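Local atomic coordinates of 6b protein (Agrobacterium vitis, PDB entry 3AQ2), a protein that disturbs plant cell proliferation, probably as a toxin-like effector that has an ADP-ribosylation fold and acts in connection with the host miRNA machinery. Residues F133-L138 with Y195-L200; F143-T148 with G157-Q162; N45-N50 with T184-L189; V6-V11 with S36-L41. All coordinates share one frame; numbering follows the deposited sequence.

Contact 1 (F133-L138 with Y195-L200)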
# COMPACT_ATOMS: atom_id res chain seq x y z
N PHE A 133 6.61 -9.94 -1.60
CA PHE A 133 6.69 -8.75 -2.46
C PHE A 133 5.91 -7.60 -1.85
O PHE A 133 5.29 -7.77 -0.80
CB PHE A 133 6.17 -9.10 -3.87
CG PHE A 133 7.10 -10.00 -4.62
CD1 PHE A 133 7.23 -11.34 -4.26
CD2 PHE A 133 7.93 -9.49 -5.63
CE1 PHE A 133 8.15 -12.18 -4.92
CE2 PHE A 133 8.85 -10.32 -6.29
CZ PHE A 133 8.94 -11.67 -5.94
N PHE A 134 5.96 -6.42 -2.46
CA PHE A 134 5.24 -5.29 -1.88
C PHE A 134 4.75 -4.33 -2.94
O PHE A 134 5.30 -4.24 -4.04
CB PHE A 134 6.13 -4.51 -0.88
CG PHE A 134 7.30 -3.80 -1.53
CD1 PHE A 134 7.16 -2.50 -2.04
CD2 PHE A 134 8.55 -4.43 -1.64
CE1 PHE A 134 8.24 -1.83 -2.65
CE2 PHE A 134 9.64 -3.77 -2.25
CZ PHE A 134 9.49 -2.48 -2.76
N LEU A 135 3.71 -3.60 -2.56
CA LEU A 135 3.23 -2.42 -3.27
C LEU A 135 3.55 -1.22 -2.39
O LEU A 135 3.20 -1.21 -1.21
CB LEU A 135 1.71 -2.53 -3.48
CG LEU A 135 1.23 -3.77 -4.25
CD1 LEU A 135 -0.28 -3.88 -4.20
CD2 LEU A 135 1.74 -3.73 -5.67
N ALA A 136 4.23 -0.23 -2.94
CA ALA A 136 4.50 1.02 -2.22
C ALA A 136 3.45 2.05 -2.63
O ALA A 136 3.23 2.29 -3.83
CB ALA A 136 5.91 1.50 -2.52
N ILE A 137 2.79 2.64 -1.63
CA ILE A 137 1.70 3.57 -1.89
C ILE A 137 1.81 4.84 -1.08
O ILE A 137 2.52 4.89 -0.07
CB ILE A 137 0.31 2.93 -1.56
CG1 ILE A 137 0.22 2.55 -0.07
CG2 ILE A 137 -0.00 1.76 -2.52
CD1 ILE A 137 -1.22 2.28 0.39
N LEU A 138 1.13 5.87 -1.57
CA LEU A 138 0.78 7.02 -0.74
C LEU A 138 -0.68 6.83 -0.35
O LEU A 138 -1.53 6.50 -1.19
CB LEU A 138 0.99 8.32 -1.52
CG LEU A 138 2.48 8.61 -1.71
CD1 LEU A 138 2.69 9.59 -2.85
CD2 LEU A 138 3.12 9.14 -0.42
N TYR A 195 -6.62 1.98 -7.60
CA TYR A 195 -5.83 2.77 -6.65
C TYR A 195 -4.41 2.98 -7.19
O TYR A 195 -3.81 2.04 -7.70
CB TYR A 195 -5.77 2.04 -5.30
CG TYR A 195 -5.30 2.89 -4.15
CD1 TYR A 195 -6.22 3.51 -3.30
CD2 TYR A 195 -3.93 3.08 -3.90
CE1 TYR A 195 -5.80 4.31 -2.23
CE2 TYR A 195 -3.49 3.88 -2.84
CZ TYR A 195 -4.44 4.48 -2.01
OH TYR A 195 -4.01 5.27 -0.97
N PRO A 196 -3.88 4.22 -7.08
CA PRO A 196 -2.56 4.46 -7.66
C PRO A 196 -1.46 3.75 -6.88
O PRO A 196 -1.43 3.81 -5.65
CB PRO A 196 -2.38 5.98 -7.54
CG PRO A 196 -3.77 6.52 -7.30
CD PRO A 196 -4.43 5.45 -6.49
N ILE A 197 -0.57 3.10 -7.61
CA ILE A 197 0.58 2.42 -7.02
C ILE A 197 1.83 3.20 -7.40
O ILE A 197 2.04 3.48 -8.58
CB ILE A 197 0.68 0.95 -7.52
CG1 ILE A 197 -0.65 0.19 -7.28
CG2 ILE A 197 1.87 0.23 -6.86
CD1 ILE A 197 -1.12 0.16 -5.81
N VAL A 198 2.63 3.58 -6.41
CA VAL A 198 3.86 4.32 -6.70
C VAL A 198 4.92 3.37 -7.28
O VAL A 198 5.50 3.65 -8.34
CB VAL A 198 4.41 5.02 -5.44
CG1 VAL A 198 5.74 5.73 -5.77
CG2 VAL A 198 3.37 6.01 -4.90
N ALA A 199 5.13 2.25 -6.60
CA ALA A 199 6.14 1.29 -7.01
C ALA A 199 5.77 -0.11 -6.53
O ALA A 199 4.93 -0.27 -5.64
CB ALA A 199 7.51 1.68 -6.43
N LEU A 200 6.39 -1.12 -7.13
CA LEU A 200 6.30 -2.49 -6.61
C LEU A 200 7.71 -3.07 -6.52
O LEU A 200 8.63 -2.61 -7.21
CB LEU A 200 5.39 -3.38 -7.47
CG LEU A 200 5.85 -3.79 -8.88
CD1 LEU A 200 5.28 -5.16 -9.26
CD2 LEU A 200 5.46 -2.75 -9.94
O HOH W 1 -0.50 5.67 -3.88

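Contact 2 (F143-T148 with G157-Q162)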
# COMPACT_ATOMS: atom_id res chain seq x y z
N PHE A 143 -7.36 6.02 4.95
CA PHE A 143 -6.50 5.21 5.81
C PHE A 143 -6.43 5.88 7.18
O PHE A 143 -6.11 7.07 7.29
CB PHE A 143 -5.09 5.11 5.22
CG PHE A 143 -4.97 4.11 4.09
CD1 PHE A 143 -5.31 4.47 2.78
CD2 PHE A 143 -4.49 2.82 4.33
CE1 PHE A 143 -5.17 3.55 1.73
CE2 PHE A 143 -4.36 1.90 3.28
CZ PHE A 143 -4.69 2.28 1.97
N ILE A 144 -6.71 5.11 8.23
CA ILE A 144 -6.59 5.60 9.59
C ILE A 144 -5.45 4.85 10.27
O ILE A 144 -5.23 3.67 9.96
CB ILE A 144 -7.91 5.41 10.39
CG1 ILE A 144 -8.36 3.94 10.39
CG2 ILE A 144 -9.01 6.34 9.83
CD1 ILE A 144 -9.40 3.60 11.45
N ARG A 145 -4.72 5.52 11.15
CA ARG A 145 -3.66 4.85 11.91
C ARG A 145 -4.29 3.95 12.97
O ARG A 145 -5.14 4.41 13.73
CB ARG A 145 -2.74 5.86 12.58
CG ARG A 145 -1.54 5.20 13.24
CD ARG A 145 -0.33 6.00 12.95
NE ARG A 145 0.79 5.63 13.81
CZ ARG A 145 1.98 6.19 13.70
NH1 ARG A 145 2.20 7.08 12.73
NH2 ARG A 145 2.95 5.84 14.52
N ILE A 146 -3.85 2.69 13.02
CA ILE A 146 -4.42 1.69 13.93
C ILE A 146 -3.48 1.25 15.06
O ILE A 146 -3.93 0.78 16.11
CB ILE A 146 -4.94 0.44 13.17
CG1 ILE A 146 -3.78 -0.26 12.42
CG2 ILE A 146 -6.06 0.84 12.22
CD1 ILE A 146 -4.15 -1.67 11.85
N ARG A 147 -2.18 1.42 14.86
CA ARG A 147 -1.19 0.93 15.81
C ARG A 147 0.17 1.54 15.50
O ARG A 147 0.39 2.02 14.40
CB ARG A 147 -1.08 -0.60 15.70
CG ARG A 147 -0.43 -1.27 16.91
CD ARG A 147 -0.40 -2.77 16.73
NE ARG A 147 0.59 -3.25 15.77
CZ ARG A 147 0.32 -3.94 14.66
NH1 ARG A 147 -0.94 -4.19 14.30
NH2 ARG A 147 1.30 -4.35 13.89
N THR A 148 1.05 1.51 16.49
CA THR A 148 2.46 1.85 16.30
C THR A 148 3.33 0.74 16.90
O THR A 148 3.14 0.37 18.06
CB THR A 148 2.78 3.20 16.98
OG1 THR A 148 1.91 4.20 16.43
CG2 THR A 148 4.24 3.61 16.77
N GLY A 157 4.20 3.26 11.98
CA GLY A 157 2.75 3.23 11.98
C GLY A 157 2.19 2.07 11.18
O GLY A 157 2.82 1.58 10.23
N TRP A 158 1.02 1.60 11.61
CA TRP A 158 0.16 0.68 10.88
C TRP A 158 -1.16 1.39 10.59
O TRP A 158 -1.67 2.14 11.44
CB TRP A 158 -0.12 -0.58 11.71
CG TRP A 158 1.07 -1.47 11.72
CD1 TRP A 158 2.22 -1.33 12.47
CD2 TRP A 158 1.29 -2.60 10.87
NE1 TRP A 158 3.11 -2.32 12.15
CE2 TRP A 158 2.56 -3.12 11.17
CE3 TRP A 158 0.51 -3.23 9.88
CZ2 TRP A 158 3.09 -4.24 10.52
CZ3 TRP A 158 1.04 -4.36 9.24
CH2 TRP A 158 2.32 -4.85 9.56
N TYR A 159 -1.68 1.17 9.38
CA TYR A 159 -2.83 1.93 8.88
C TYR A 159 -3.81 0.99 8.24
O TYR A 159 -3.43 -0.04 7.69
CB TYR A 159 -2.39 2.96 7.83
CG TYR A 159 -1.35 3.94 8.33
CD1 TYR A 159 0.00 3.59 8.33
CD2 TYR A 159 -1.72 5.20 8.79
CE1 TYR A 159 0.97 4.48 8.80
CE2 TYR A 159 -0.75 6.10 9.26
CZ TYR A 159 0.58 5.73 9.25
OH TYR A 159 1.53 6.62 9.71
N ALA A 160 -5.09 1.34 8.30
CA ALA A 160 -6.10 0.54 7.63
C ALA A 160 -7.09 1.40 6.89
O ALA A 160 -7.56 2.41 7.44
CB ALA A 160 -6.82 -0.33 8.63
N ARG A 161 -7.38 1.01 5.64
CA ARG A 161 -8.50 1.55 4.86
C ARG A 161 -9.66 0.58 5.03
O ARG A 161 -9.55 -0.60 4.67
CB ARG A 161 -8.11 1.65 3.39
CG ARG A 161 -9.18 2.25 2.49
CD ARG A 161 -8.73 2.16 1.03
NE ARG A 161 -9.68 2.79 0.12
CZ ARG A 161 -10.82 2.23 -0.28
NH1 ARG A 161 -11.16 1.01 0.16
NH2 ARG A 161 -11.63 2.87 -1.12
N GLN A 162 -10.77 1.08 5.57
CA GLN A 162 -11.95 0.24 5.83
C GLN A 162 -11.62 -0.97 6.73
O GLN A 162 -10.74 -0.88 7.58
CB GLN A 162 -12.64 -0.13 4.51
CG GLN A 162 -13.16 1.11 3.76
CD GLN A 162 -14.28 1.83 4.51
OE1 GLN A 162 -14.09 2.91 5.08
NE2 GLN A 162 -15.46 1.22 4.54

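Contact 3 (N45-N50 with T184-L189)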
# COMPACT_ATOMS: atom_id res chain seq x y z
N ASN A 45 -10.05 8.01 -8.79
CA ASN A 45 -11.15 7.15 -9.20
C ASN A 45 -12.39 7.93 -9.59
O ASN A 45 -12.86 8.76 -8.82
CB ASN A 45 -11.50 6.14 -8.10
CG ASN A 45 -12.43 5.04 -8.59
OD1 ASN A 45 -12.06 4.26 -9.47
ND2 ASN A 45 -13.64 4.98 -8.04
N ARG A 46 -12.92 7.64 -10.78
CA ARG A 46 -14.14 8.29 -11.27
C ARG A 46 -15.37 7.87 -10.48
O ARG A 46 -15.52 6.70 -10.09
CB ARG A 46 -14.34 7.99 -12.76
CG ARG A 46 -13.21 8.50 -13.64
CD ARG A 46 -13.18 10.03 -13.69
NE ARG A 46 -11.90 10.54 -14.20
CZ ARG A 46 -11.58 11.82 -14.31
NH1 ARG A 46 -12.44 12.77 -13.95
NH2 ARG A 46 -10.39 12.17 -14.78
N SER A 47 -16.24 8.84 -10.21
CA SER A 47 -17.47 8.59 -9.48
C SER A 47 -18.39 7.67 -10.29
O SER A 47 -18.44 7.77 -11.52
CB SER A 47 -18.18 9.91 -9.22
OG SER A 47 -19.46 9.73 -8.67
N VAL A 48 -19.11 6.80 -9.59
CA VAL A 48 -20.15 5.99 -10.22
C VAL A 48 -21.46 6.78 -10.32
O VAL A 48 -22.36 6.41 -11.07
CB VAL A 48 -20.34 4.63 -9.49
CG1 VAL A 48 -21.24 3.73 -10.27
CG2 VAL A 48 -19.00 3.95 -9.32
N VAL A 49 -21.55 7.87 -9.55
CA VAL A 49 -22.72 8.75 -9.56
C VAL A 49 -22.61 9.78 -10.70
O VAL A 49 -23.54 9.94 -11.49
CB VAL A 49 -22.92 9.43 -8.19
CG1 VAL A 49 -24.11 10.39 -8.21
CG2 VAL A 49 -23.13 8.38 -7.11
N ASN A 50 -21.48 10.47 -10.79
CA ASN A 50 -21.16 11.24 -11.99
C ASN A 50 -19.80 10.84 -12.57
O ASN A 50 -18.76 11.28 -12.07
CB ASN A 50 -21.24 12.75 -11.74
CG ASN A 50 -21.01 13.58 -13.01
OD1 ASN A 50 -20.49 13.08 -14.02
ND2 ASN A 50 -21.38 14.85 -12.96
N THR A 184 -20.98 9.14 4.53
CA THR A 184 -21.70 9.66 3.37
C THR A 184 -20.82 9.90 2.13
O THR A 184 -21.32 10.29 1.08
CB THR A 184 -22.43 10.98 3.71
OG1 THR A 184 -21.47 11.98 4.04
CG2 THR A 184 -23.41 10.78 4.88
N ARG A 185 -19.52 9.67 2.26
CA ARG A 185 -18.62 9.86 1.12
C ARG A 185 -18.73 8.72 0.12
O ARG A 185 -19.10 7.59 0.49
CB ARG A 185 -17.17 9.99 1.59
CG ARG A 185 -16.90 11.27 2.35
CD ARG A 185 -15.55 11.26 3.03
NE ARG A 185 -15.48 10.24 4.07
CZ ARG A 185 -14.45 10.07 4.89
NH1 ARG A 185 -13.39 10.87 4.80
NH2 ARG A 185 -14.47 9.12 5.81
N GLU A 186 -18.41 9.02 -1.13
CA GLU A 186 -18.39 8.00 -2.17
C GLU A 186 -16.98 7.50 -2.38
O GLU A 186 -16.09 8.27 -2.71
CB GLU A 186 -18.93 8.53 -3.51
CG GLU A 186 -19.08 7.39 -4.52
CD GLU A 186 -19.10 7.85 -5.96
OE1 GLU A 186 -19.52 8.99 -6.23
OE2 GLU A 186 -18.67 7.03 -6.81
N PHE A 187 -16.81 6.20 -2.19
CA PHE A 187 -15.53 5.56 -2.44
C PHE A 187 -15.73 4.06 -2.68
O PHE A 187 -16.80 3.51 -2.40
CB PHE A 187 -14.54 5.83 -1.29
CG PHE A 187 -15.05 5.42 0.07
CD1 PHE A 187 -14.96 4.08 0.48
CD2 PHE A 187 -15.58 6.35 0.94
CE1 PHE A 187 -15.42 3.69 1.74
CE2 PHE A 187 -16.04 5.97 2.21
CZ PHE A 187 -15.96 4.64 2.61
N GLN A 188 -14.69 3.42 -3.21
CA GLN A 188 -14.78 2.01 -3.58
C GLN A 188 -14.73 1.08 -2.38
O GLN A 188 -13.94 1.29 -1.47
CB GLN A 188 -13.63 1.63 -4.49
CG GLN A 188 -13.63 2.32 -5.81
CD GLN A 188 -12.32 2.09 -6.50
OE1 GLN A 188 -12.17 1.13 -7.26
NE2 GLN A 188 -11.34 2.95 -6.22
N LEU A 189 -15.57 0.05 -2.42
CA LEU A 189 -15.53 -1.03 -1.45
C LEU A 189 -15.54 -2.34 -2.21
O LEU A 189 -16.57 -2.77 -2.73
CB LEU A 189 -16.73 -0.96 -0.51
CG LEU A 189 -16.67 -0.00 0.68
CD1 LEU A 189 -18.06 0.10 1.31
CD2 LEU A 189 -15.65 -0.47 1.70

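Contact 4 (V6-V11 with S36-L41)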
# COMPACT_ATOMS: atom_id res chain seq x y z
N VAL A 6 -3.62 10.54 -12.89
CA VAL A 6 -2.93 9.32 -12.50
C VAL A 6 -2.49 8.39 -13.65
O VAL A 6 -1.39 7.84 -13.58
CB VAL A 6 -3.73 8.56 -11.41
CG1 VAL A 6 -3.26 7.14 -11.26
CG2 VAL A 6 -3.60 9.29 -10.09
N PRO A 7 -3.32 8.21 -14.71
CA PRO A 7 -2.86 7.40 -15.85
C PRO A 7 -1.54 7.84 -16.49
O PRO A 7 -0.91 7.04 -17.19
CB PRO A 7 -4.01 7.51 -16.85
CG PRO A 7 -5.21 7.76 -15.99
CD PRO A 7 -4.71 8.68 -14.92
N THR A 8 -1.10 9.08 -16.25
CA THR A 8 0.22 9.52 -16.74
C THR A 8 1.38 8.86 -15.98
O THR A 8 2.53 8.86 -16.47
CB THR A 8 0.41 11.05 -16.68
OG1 THR A 8 0.49 11.50 -15.32
CG2 THR A 8 -0.70 11.78 -17.42
N TRP A 9 1.09 8.34 -14.80
CA TRP A 9 2.11 7.75 -13.95
C TRP A 9 2.39 6.30 -14.34
O TRP A 9 1.48 5.47 -14.33
CB TRP A 9 1.69 7.81 -12.48
CG TRP A 9 2.67 7.13 -11.57
CD1 TRP A 9 2.50 5.94 -10.93
CD2 TRP A 9 3.97 7.61 -11.20
NE1 TRP A 9 3.63 5.64 -10.19
CE2 TRP A 9 4.54 6.65 -10.34
CE3 TRP A 9 4.71 8.76 -11.53
CZ2 TRP A 9 5.82 6.80 -9.78
CZ3 TRP A 9 5.98 8.91 -10.97
CH2 TRP A 9 6.52 7.94 -10.10
N GLN A 10 3.65 6.02 -14.68
CA GLN A 10 4.10 4.67 -14.94
C GLN A 10 4.63 4.09 -13.63
O GLN A 10 5.60 4.61 -13.08
CB GLN A 10 5.18 4.67 -16.03
CG GLN A 10 4.73 5.32 -17.35
CD GLN A 10 5.83 5.40 -18.43
OE1 GLN A 10 6.92 4.84 -18.27
NE2 GLN A 10 5.52 6.09 -19.52
N VAL A 11 3.97 3.06 -13.11
CA VAL A 11 4.43 2.40 -11.87
C VAL A 11 5.92 2.05 -11.99
O VAL A 11 6.38 1.61 -13.05
CB VAL A 11 3.59 1.14 -11.53
CG1 VAL A 11 3.86 -0.00 -12.53
CG2 VAL A 11 3.84 0.70 -10.10
N SER A 36 5.73 15.22 -7.72
CA SER A 36 6.08 16.30 -8.65
C SER A 36 5.08 16.40 -9.80
O SER A 36 4.68 17.50 -10.20
CB SER A 36 7.50 16.11 -9.20
OG SER A 36 8.47 16.26 -8.18
N THR A 37 4.65 15.25 -10.31
CA THR A 37 3.82 15.20 -11.51
C THR A 37 2.33 15.24 -11.21
O THR A 37 1.54 15.65 -12.07
CB THR A 37 4.09 13.95 -12.36
OG1 THR A 37 3.82 12.77 -11.59
CG2 THR A 37 5.55 13.93 -12.85
N LEU A 38 1.94 14.83 -10.00
CA LEU A 38 0.51 14.66 -9.67
C LEU A 38 -0.05 15.60 -8.59
O LEU A 38 -1.26 15.62 -8.36
CB LEU A 38 0.22 13.21 -9.29
CG LEU A 38 0.56 12.11 -10.30
CD1 LEU A 38 0.27 10.74 -9.70
CD2 LEU A 38 -0.21 12.26 -11.59
N SER A 39 0.84 16.37 -7.95
CA SER A 39 0.50 17.34 -6.89
C SER A 39 0.34 16.73 -5.50
O SER A 39 0.36 15.51 -5.34
CB SER A 39 -0.74 18.18 -7.25
OG SER A 39 -1.92 17.60 -6.71
N GLN A 40 0.15 17.61 -4.51
CA GLN A 40 -0.02 17.22 -3.11
C GLN A 40 -1.37 16.57 -2.84
O GLN A 40 -1.54 15.89 -1.82
CB GLN A 40 0.18 18.43 -2.19
CG GLN A 40 -0.93 19.49 -2.25
CD GLN A 40 -0.63 20.64 -3.21
OE1 GLN A 40 -0.92 21.80 -2.90
NE2 GLN A 40 -0.06 20.33 -4.36
N LEU A 41 -2.33 16.79 -3.74
CA LEU A 41 -3.68 16.29 -3.58
C LEU A 41 -4.07 15.54 -4.85
O LEU A 41 -4.23 16.15 -5.91
CB LEU A 41 -4.64 17.47 -3.36
CG LEU A 41 -6.04 17.21 -2.79
CD1 LEU A 41 -6.86 16.32 -3.69
CD2 LEU A 41 -5.97 16.62 -1.41
O HOH W 2 2.83 11.25 -13.62

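Contact 1 (F133-L138 with Y195-L200)
Ala-136 is gripped from two successive residues of 195-200. Its carbonyl O accepts from Val-198 N at 2.9 Å, nearly in line with the C=O bond, and more weakly from Ala-199 N at 3.4 Å. Its own N gives a straight bond to Ala-199 O (2.8 Å, 168° at the hydrogen). Two residues facing one make a classic beta bulge, and the helical backbone angles of Val-198 let both N-H groups converge on one oxygen. On the Leu-200 side of the bulge, Leu-135 faces Leu-200 in a non-hydrogen-bonded antiparallel pair, and Leu-135 CD2 lies against CB of Leu-200 and CG2 of Ile-197. On the Tyr-195 side a water and a hydroxyl make the links. Water 1 bridges Leu-138 N and Pro-196 O. The Tyr-195 hydroxyl donates to Leu-138 O (OH to O, 2.8 Å), with that oxygen near the ring plane; CG anti to the backbone N, chi1 -165°, sends the ring toward 133-138, while Pro-196 CD lies over one of its faces. Ile-137 CG2 touches Ile-197 CD1 at 3.8 Å and also meets the Tyr-195 ring at CE2, 4.1 Å away. All of this is buried. Strand 133-137 runs between 199-202 and 66-70 in a mixed sheet, with helix 20-38 touching Ala-136, Leu-138 and Val-198, and helix 72-81 meeting Leu-135 and Leu-200.

Contact 2 (F143-T148 with G157-Q162)
Arg-147 lies alongside Trp-158, both side chains pointing the same way. From its base outward, Arg-147 CB meets Trp-158 CB at 4.1 Å; the chain then bends at chi3 (74°), which folds the guanidinium back over the indole. NE comes near CD1, CZ stands 3.9 Å from the centroid of the five-membered ring, almost on its normal, and NH2 sits above the NE1-CE2 bond: a cation-pi stack with the planes 31° apart. Asp-149 forms a salt bridge to NE, and Ser-115 binds NH1, so the charged end has polar partners besides the indole. Ile-146 N donates to Trp-158 O (2.7 Å) and Trp-158 N to Arg-147 O (2.9 Å); with Ile-146 and Arg-147 both facing Trp-158, this is a classic beta bulge in an antiparallel hairpin, and it sets Arg-147 and Trp-158 on the same face. On the sheet face bearing Arg-145 and Tyr-159, Gly-157 CA lies over the Arg-145 guanidinium, 3.5 Å from CZ, and Arg-145 NH2 donates to Thr-148 OG1 at 2.7 Å. Farther along, Arg-161 CB lies over the centre of the Phe-143 ring in a CH-pi contact, 3.6 Å from the centroid. Strand 154-161 is central, between 143-151 and 93-96, and helix 105-115 packs on Trp-158 and Arg-147.

Contact 3 (N45-N50 with T184-L189)
An ST turn at Ser-47, in the loop between strands 41-43 and 58-60, receives the carboxylate of Glu-186 from the loop ahead of strand 192-194. The Ser-47 hydroxyl donates to Glu-186 OE1 (OG to OE1, 2.6 Å), using the syn lone pair of that oxygen. Beside it, Val-48 N donates to Glu-186 OE2 at 2.8 Å, its N-H pointing well at the oxygen; this donor also comes from the syn side, 17° out of the carboxylate plane. Both oxygens are thus engaged by neighbouring residues of one loop, which fixes the rotation of the carboxylate. The Glu-186 chain reaches there because CG stands anti to the backbone N (chi1 -172°) and the chain stays extended beyond it. Its backbone N is held in turn by Asp-56 OD2.

Ser-47 OG does more than donate. Val-49 N donates to Ser-47 OG at 2.9 Å. Asn-50 N donates to Ser-47 OG as well, at 3.0 Å, so one oxygen ties the turn together and joins it to the other loop. Two amide donors directed at OG would probably strengthen it as a donor to the carboxylate. Val-49 CG2 comes within 3.8 Å of Glu-186 OE1.

Nearer strand 192-194, the Asn-45 and Gln-188 side chains arrive from opposite directions and stack their amides with the planes only 6° apart, Asn-45 CG lying 3.3 Å from Gln-188 NE2. Their polar ends bond elsewhere: Asn-45 ND2 to Asp-55, Gln-188 NE2 to His-194 O. This is a surface junction of two irregular loops, in which a carboxylate pairs with the hydroxyl and main chain of an ST motif.

Contact 4 (V6-V11 with S36-L41)
Leu-38, in the last turn of helix 20-38, pushes both methyls against the short 3-10 turn at 6-8. Its CG is anti to the carbonyl carbon (chi1 -58°) and chi2 is near 180°, which turns the two methyls to different partners. CD1 meets Val-6 CG2 at 4.2 Å, the two side chains crossing at about a right angle, and also lies near Trp-9 CB. CD2 approaches the main chain, 4.0 Å from Val-6 N, and passes Thr-8 OG1 at 3.9 Å as the two side chains run in opposite directions.

Thr-8 and Thr-37 adopt the same rotamer, with the hydroxyl between the backbone N and the carbonyl carbon, and the two groups share water 2. That water donates to Thr-8 OG1 (2.9 Å) and is 2.7 Å from Thr-37 OG1. It also sits in the plane of the Trp-9 ring, at its edge. Both hydroxyls have partners nearby in the chain: Thr-5 O for Thr-8, Asp-33 O for Thr-37.

The contact lays the N-terminal segment across the C-terminal end of the long helix. The 3-10 turn is closed by Trp-9 N to Val-6 O, and Ser-39, with positive phi, takes the chain out of the helix; its OG donates to Leu-38 O and accepts from Leu-41 N, forming an ST turn. Trp-9 holds CG opposite its backbone N (chi1 176°), with its CE3 4.1 Å from Thr-37 OG1. Phe-34 meets the same indole edge-to-face, while Trp-9 NE1 makes weak hydrogen bonds to Ile-197 O and Val-198 O.

Along the chain contact 4 closes first; contact 3 then opens and crosses contact 1, and contact 2 lies nested inside the loops that both of these close. The centre of contact 1, in the mixed sheet, lies about 5 Å from the centre of the chain. Contact 4 lies about 13 Å from it, centre to centre, beside helix 20-38, and touches it through Trp-9 and Val-11. Contact 2, in the antiparallel three-stranded sheet, is centred about 16 Å from contact 1; Phe-143 meets Tyr-195 and Ile-137 where the sheets approach. Contact 3 is peripheral, with Arg-161 reaching Gln-188 O. Contacts 3 and 4 tie loops and the N-terminal segment onto this two-sheet body, in keeping with the ADP-ribosylation fold.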